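Local structure of dihydropyrimidinase (Brevibacillus agri, 3SFW) at residues R247-A250 with E251-K255; I404-E407 with T408-M411. The protein catalyses the reversible, probably zinc-dependent hydrolytic ring opening of dihydropyrimidines, as a member of the amidohydrolase family. All blocks are in the same frame, centred on the assembly; numbering follows the deposited sequence.

Contact 1 of 2, residues R247-A250 with E251-K255; sequences RRIA and EAREK. With ACT (acetate ion), chain C.
The carbonyl oxygen R248 O is gripped twice: A252 N donates to it at 3.0 Å, and a water donates to it at 2.7 Å. The same water reaches E251 OE1 through a weak bond, so it links R248 O loosely to the exposed E251 carboxylate, a group well suited to meet solvent. Three further i to i+4 bonds continue the helix: E251 N to R247 O, R253 N to I249 O at 2.9 Å, and E254 N to A250 O. Side chains follow the same spacing. The aliphatic part of E251 runs extended past the preceding turn, its CG 3.0 Å from R247 O. On the buried side, I249 and R253 lie side by side, I249 CG2 meeting R253 CD at 3.9 Å. The R253 chain bends at chi3 (59°), and its NH1 donates to the backbone carbonyl of V259. Arginine suits this place because its methylenes pack against isoleucine while its end serves that carbonyl. R248 turns instead to a salt bridge with D244, one turn earlier. R247 NH2 donates to an acetate oxygen, ACT O, at 3.0 Å, but the modelled position of this acetate, probably from the crystallisation liquor, is doubtful. E254 and A250 face a second subunit, where R247 and E254 of that neighbouring chain respectively pack against them. Helix 243-254 is the crossover of a beta-alpha-beta unit between strands 234-237 and 258-263; I249 and A252 press on V259 of the latter strand and on I225 of helix 214-230.

Contact 2 of 2, residues I404-E407 with T408-M411; sequences ISVE and THHM
Backbone hydrogen bonds close the turn between S405 and H409. S405 O accepts from T408 N at 3.0 Å, with an N-H...O angle of 163°, the donor standing well above the carbonyl plane. H409 N adds a second, weak bond to the same oxygen. A side-chain bond braces the start of the turn: S405 OG, placed anti to its own nitrogen (chi1 -169°), accepts from E407 N at 3.1 Å. Serine suits this place because its short hydroxyl can reach the backbone two residues on while also bonding E419. Water supplies the next layer. One molecule accepts from S405 N and is hydrogen-bonded to T408 OG1 at 2.8 Å, linking the two ends of the turn; another donates to both V406 O and H409 O.

Nonpolar contact centres on the imidazole. V406 CA sits over one face of the H409 ring in a CH-pi contact, 3.8 Å from its centroid, and V406 CG2 comes within 3.6 Å of H409 NE2. M411 CB lies more distantly over the opposite face, toward its rim. The ring nitrogens fix its rotation: H409 ND1 pairs with N416 and H409 NE2 with V413 O, which suits a flat residue with a polar atom on either side of CE1. Replacing H409 by an alanine is likely to leave V413 O and N416 without their imidazole partners and to open a gap beside V406.

The S405 OG bond to E407 N defines an ST turn, here at the beginning of the loop that follows strand 393-403 and leads toward strand 422-432, its antiparallel partner.

How the contacts relate
Contact 1 and contact 2 lie on opposite sides of the chain's centre, their own centres about 38 Å apart and their nearest atoms about 25 Å apart, and they share no element. Contact 1 is partly buried: one helix face packs on a strand and a helix of its own chain, while another meets a second subunit. Contact 2 is a surface turn that touches no other chain. The chemistry follows. The helix repeats one backbone bond regularly and spreads its charged side chains around it, whereas the irregular loop combines two backbone bonds to one carbonyl with hydroxyl, imidazole and water bonds particular to its sequence.

Contact 1 of 2, residues R247-A250 with E251-K255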
loop_
_atom_site.group_PDB
_atom_site.type_symbol
_atom_site.label_atom_id
_atom_site.label_comp_id
_atom_site.label_asym_id
_atom_site.label_seq_id
_atom_site.Cartn_x
_atom_site.Cartn_y
_atom_site.Cartn_z
ATOM N N ARG A 247 2.113 7.296 6.844
ATOM C CA ARG A 247 1.926 6.367 5.708
ATOM C C ARG A 247 1.754 7.115 4.381
ATOM O O ARG A 247 2.251 6.680 3.354
ATOM C CB ARG A 247 0.668 5.473 5.940
ATOM C CG ARG A 247 0.867 4.544 7.110
ATOM C CD ARG A 247 -0.475 3.987 7.621
ATOM N NE ARG A 247 -0.283 3.299 8.888
ATOM C CZ ARG A 247 -1.275 2.998 9.724
ATOM N NH1 ARG A 247 -2.518 3.341 9.412
ATOM N NH2 ARG A 247 -1.026 2.373 10.868
ATOM N N ARG A 248 0.984 8.200 4.401
ATOM C CA ARG A 248 0.713 8.981 3.194
ATOM C C ARG A 248 1.978 9.692 2.691
ATOM O O ARG A 248 2.255 9.736 1.474
ATOM C CB ARG A 248 -0.388 9.991 3.444
ATOM C CG ARG A 248 -1.803 9.342 3.513
ATOM C CD ARG A 248 -2.718 10.269 4.168
ATOM N NE ARG A 248 -4.062 9.696 4.427
ATOM C CZ ARG A 248 -5.102 9.753 3.581
ATOM N NH1 ARG A 248 -4.957 10.175 2.322
ATOM N NH2 ARG A 248 -6.317 9.476 4.041
ATOM N N ILE A 249 2.763 10.197 3.625
ATOM C CA ILE A 249 4.026 10.884 3.275
ATOM C C ILE A 249 4.991 9.851 2.712
ATOM O O ILE A 249 5.636 10.078 1.674
ATOM C CB ILE A 249 4.632 11.622 4.488
ATOM C CG1 ILE A 249 3.782 12.863 4.782
ATOM C CG2 ILE A 249 6.092 12.115 4.194
ATOM C CD1 ILE A 249 4.029 13.467 6.202
ATOM N N ALA A 250 5.050 8.677 3.361
ATOM C CA ALA A 250 5.938 7.608 2.820
ATOM C C ALA A 250 5.547 7.158 1.419
ATOM O O ALA A 250 6.440 6.972 0.557
ATOM C CB ALA A 250 6.010 6.403 3.781
ATOM N N GLU A 251 4.248 6.993 1.168
ATOM C CA GLU A 251 3.785 6.636 -0.203
ATOM C C GLU A 251 4.136 7.715 -1.214
ATOM O O GLU A 251 4.585 7.394 -2.333
ATOM C CB GLU A 251 2.256 6.509 -0.293
ATOM C CG GLU A 251 1.566 5.619 0.635
ATOM C CD GLU A 251 0.046 5.906 0.610
ATOM O OE1 GLU A 251 -0.460 6.392 -0.475
ATOM O OE2 GLU A 251 -0.604 5.665 1.676
ATOM N N ALA A 252 3.917 8.995 -0.848
ATOM C CA ALA A 252 4.252 10.110 -1.750
ATOM C C ALA A 252 5.759 10.109 -2.074
ATOM O O ALA A 252 6.154 10.253 -3.236
ATOM C CB ALA A 252 3.872 11.459 -1.111
ATOM N N ARG A 253 6.600 9.852 -1.073
ATOM C CA ARG A 253 8.038 9.933 -1.321
ATOM C C ARG A 253 8.499 8.738 -2.197
ATOM O O ARG A 253 9.415 8.885 -2.997
ATOM C CB ARG A 253 8.791 9.986 0.013
ATOM C CG ARG A 253 8.573 11.365 0.717
ATOM C CD ARG A 253 9.260 11.433 2.088
ATOM N NE ARG A 253 10.708 11.202 1.980
ATOM C CZ ARG A 253 11.643 12.140 1.781
ATOM N NH1 ARG A 253 11.322 13.420 1.552
ATOM N NH2 ARG A 253 12.919 11.784 1.764
ATOM N N GLU A 254 7.841 7.589 -2.064
ATOM C CA GLU A 254 8.215 6.451 -2.923
ATOM C C GLU A 254 7.884 6.741 -4.377
ATOM O O GLU A 254 8.523 6.231 -5.279
ATOM C CB GLU A 254 7.554 5.130 -2.434
ATOM C CG GLU A 254 8.061 3.907 -3.152
ATOM C CD GLU A 254 7.381 3.620 -4.482
ATOM O OE1 GLU A 254 6.225 4.075 -4.709
ATOM O OE2 GLU A 254 8.033 2.967 -5.342
ATOM N N LYS A 255 6.898 7.607 -4.615
ATOM C CA LYS A 255 6.608 8.047 -5.995
ATOM C C LYS A 255 7.570 9.100 -6.508
ATOM O O LYS A 255 7.529 9.477 -7.689
ATOM C CB LYS A 255 5.162 8.553 -6.105
ATOM C CG LYS A 255 4.125 7.460 -5.948
ATOM C CD LYS A 255 2.746 8.118 -5.844
ATOM C CE LYS A 255 1.677 7.134 -5.358
ATOM N NZ LYS A 255 0.362 7.865 -5.146
HETATM C C ACT C . 2.677 1.969 10.693
HETATM O O ACT C . 1.815 1.608 11.530
HETATM O OXT ACT C . 3.870 1.468 10.730
HETATM C CH3 ACT C . 2.291 2.971 9.724
HETATM O O HOH W 1 0.146 9.828 -0.271
#

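Contact 2 of 2, residues I404-E407 with T408-M411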
loop_
_atom_site.group_PDB
_atom_site.type_symbol
_atom_site.label_atom_id
_atom_site.label_comp_id
_atom_site.label_asym_id
_atom_site.label_seq_id
_atom_site.Cartn_x
_atom_site.Cartn_y
_atom_site.Cartn_z
ATOM N N ILE A 404 13.396 17.653 33.920
ATOM C CA ILE A 404 12.809 18.864 33.311
ATOM C C ILE A 404 11.787 19.457 34.279
ATOM O O ILE A 404 10.884 18.742 34.761
ATOM C CB ILE A 404 12.149 18.515 31.969
ATOM C CG1 ILE A 404 13.253 18.098 30.978
ATOM C CG2 ILE A 404 11.418 19.763 31.392
ATOM C CD1 ILE A 404 12.731 17.742 29.556
ATOM N N SER A 405 11.840 20.773 34.465
ATOM C CA SER A 405 10.903 21.410 35.375
ATOM C C SER A 405 10.639 22.870 35.058
ATOM O O SER A 405 11.564 23.600 34.716
ATOM C CB SER A 405 11.473 21.335 36.806
ATOM O OG SER A 405 10.441 21.729 37.708
ATOM N N VAL A 406 9.414 23.330 35.342
ATOM C CA VAL A 406 9.104 24.767 35.314
ATOM C C VAL A 406 10.020 25.533 36.278
ATOM O O VAL A 406 10.318 26.724 36.060
ATOM C CB VAL A 406 7.607 25.023 35.645
ATOM C CG1 VAL A 406 7.245 24.593 37.123
ATOM C CG2 VAL A 406 7.217 26.500 35.327
ATOM N N GLU A 407 10.491 24.847 37.328
ATOM C CA GLU A 407 11.365 25.492 38.320
ATOM C C GLU A 407 12.706 25.930 37.748
ATOM O O GLU A 407 13.351 26.824 38.301
ATOM C CB GLU A 407 11.611 24.585 39.531
ATOM C CG GLU A 407 10.332 24.124 40.211
ATOM C CD GLU A 407 9.474 25.270 40.755
ATOM O OE1 GLU A 407 8.231 25.081 40.842
ATOM O OE2 GLU A 407 10.036 26.342 41.126
ATOM N N THR A 408 13.136 25.308 36.647
ATOM C CA THR A 408 14.474 25.572 36.129
ATOM C C THR A 408 14.456 25.950 34.649
ATOM O O THR A 408 15.509 26.262 34.097
ATOM C CB THR A 408 15.408 24.347 36.295
ATOM O OG1 THR A 408 14.751 23.183 35.794
ATOM C CG2 THR A 408 15.753 24.152 37.781
ATOM N N HIS A 409 13.267 25.991 34.030
ATOM C CA HIS A 409 13.187 26.406 32.610
ATOM C C HIS A 409 13.258 27.939 32.434
ATOM O O HIS A 409 13.266 28.700 33.422
ATOM C CB HIS A 409 12.032 25.704 31.820
ATOM C CG HIS A 409 10.645 26.262 32.049
ATOM N ND1 HIS A 409 9.506 25.541 31.727
ATOM C CD2 HIS A 409 10.209 27.498 32.406
ATOM C CE1 HIS A 409 8.434 26.295 31.903
ATOM N NE2 HIS A 409 8.832 27.492 32.302
ATOM N N HIS A 410 13.372 28.391 31.196
ATOM C CA HIS A 410 13.524 29.829 30.924
ATOM C C HIS A 410 12.406 30.397 30.056
ATOM O O HIS A 410 12.395 31.615 29.756
ATOM C CB HIS A 410 14.901 30.092 30.303
ATOM C CG HIS A 410 16.034 29.579 31.136
ATOM N ND1 HIS A 410 16.389 28.241 31.145
ATOM C CD2 HIS A 410 16.859 30.200 32.022
ATOM C CE1 HIS A 410 17.402 28.066 31.985
ATOM N NE2 HIS A 410 17.677 29.227 32.561
ATOM N N MET A 411 11.473 29.532 29.622
ATOM C CA MET A 411 10.294 30.001 28.878
ATOM C C MET A 411 9.392 30.836 29.800
ATOM O O MET A 411 9.300 30.535 31.008
ATOM C CB MET A 411 9.514 28.817 28.298
ATOM C CG MET A 411 10.358 28.010 27.293
ATOM S SD MET A 411 9.531 26.496 26.816
ATOM C CE MET A 411 9.656 25.556 28.394
HETATM O O HOH W 2 14.101 22.162 33.266
HETATM O O HOH W 3 12.246 28.942 36.026
#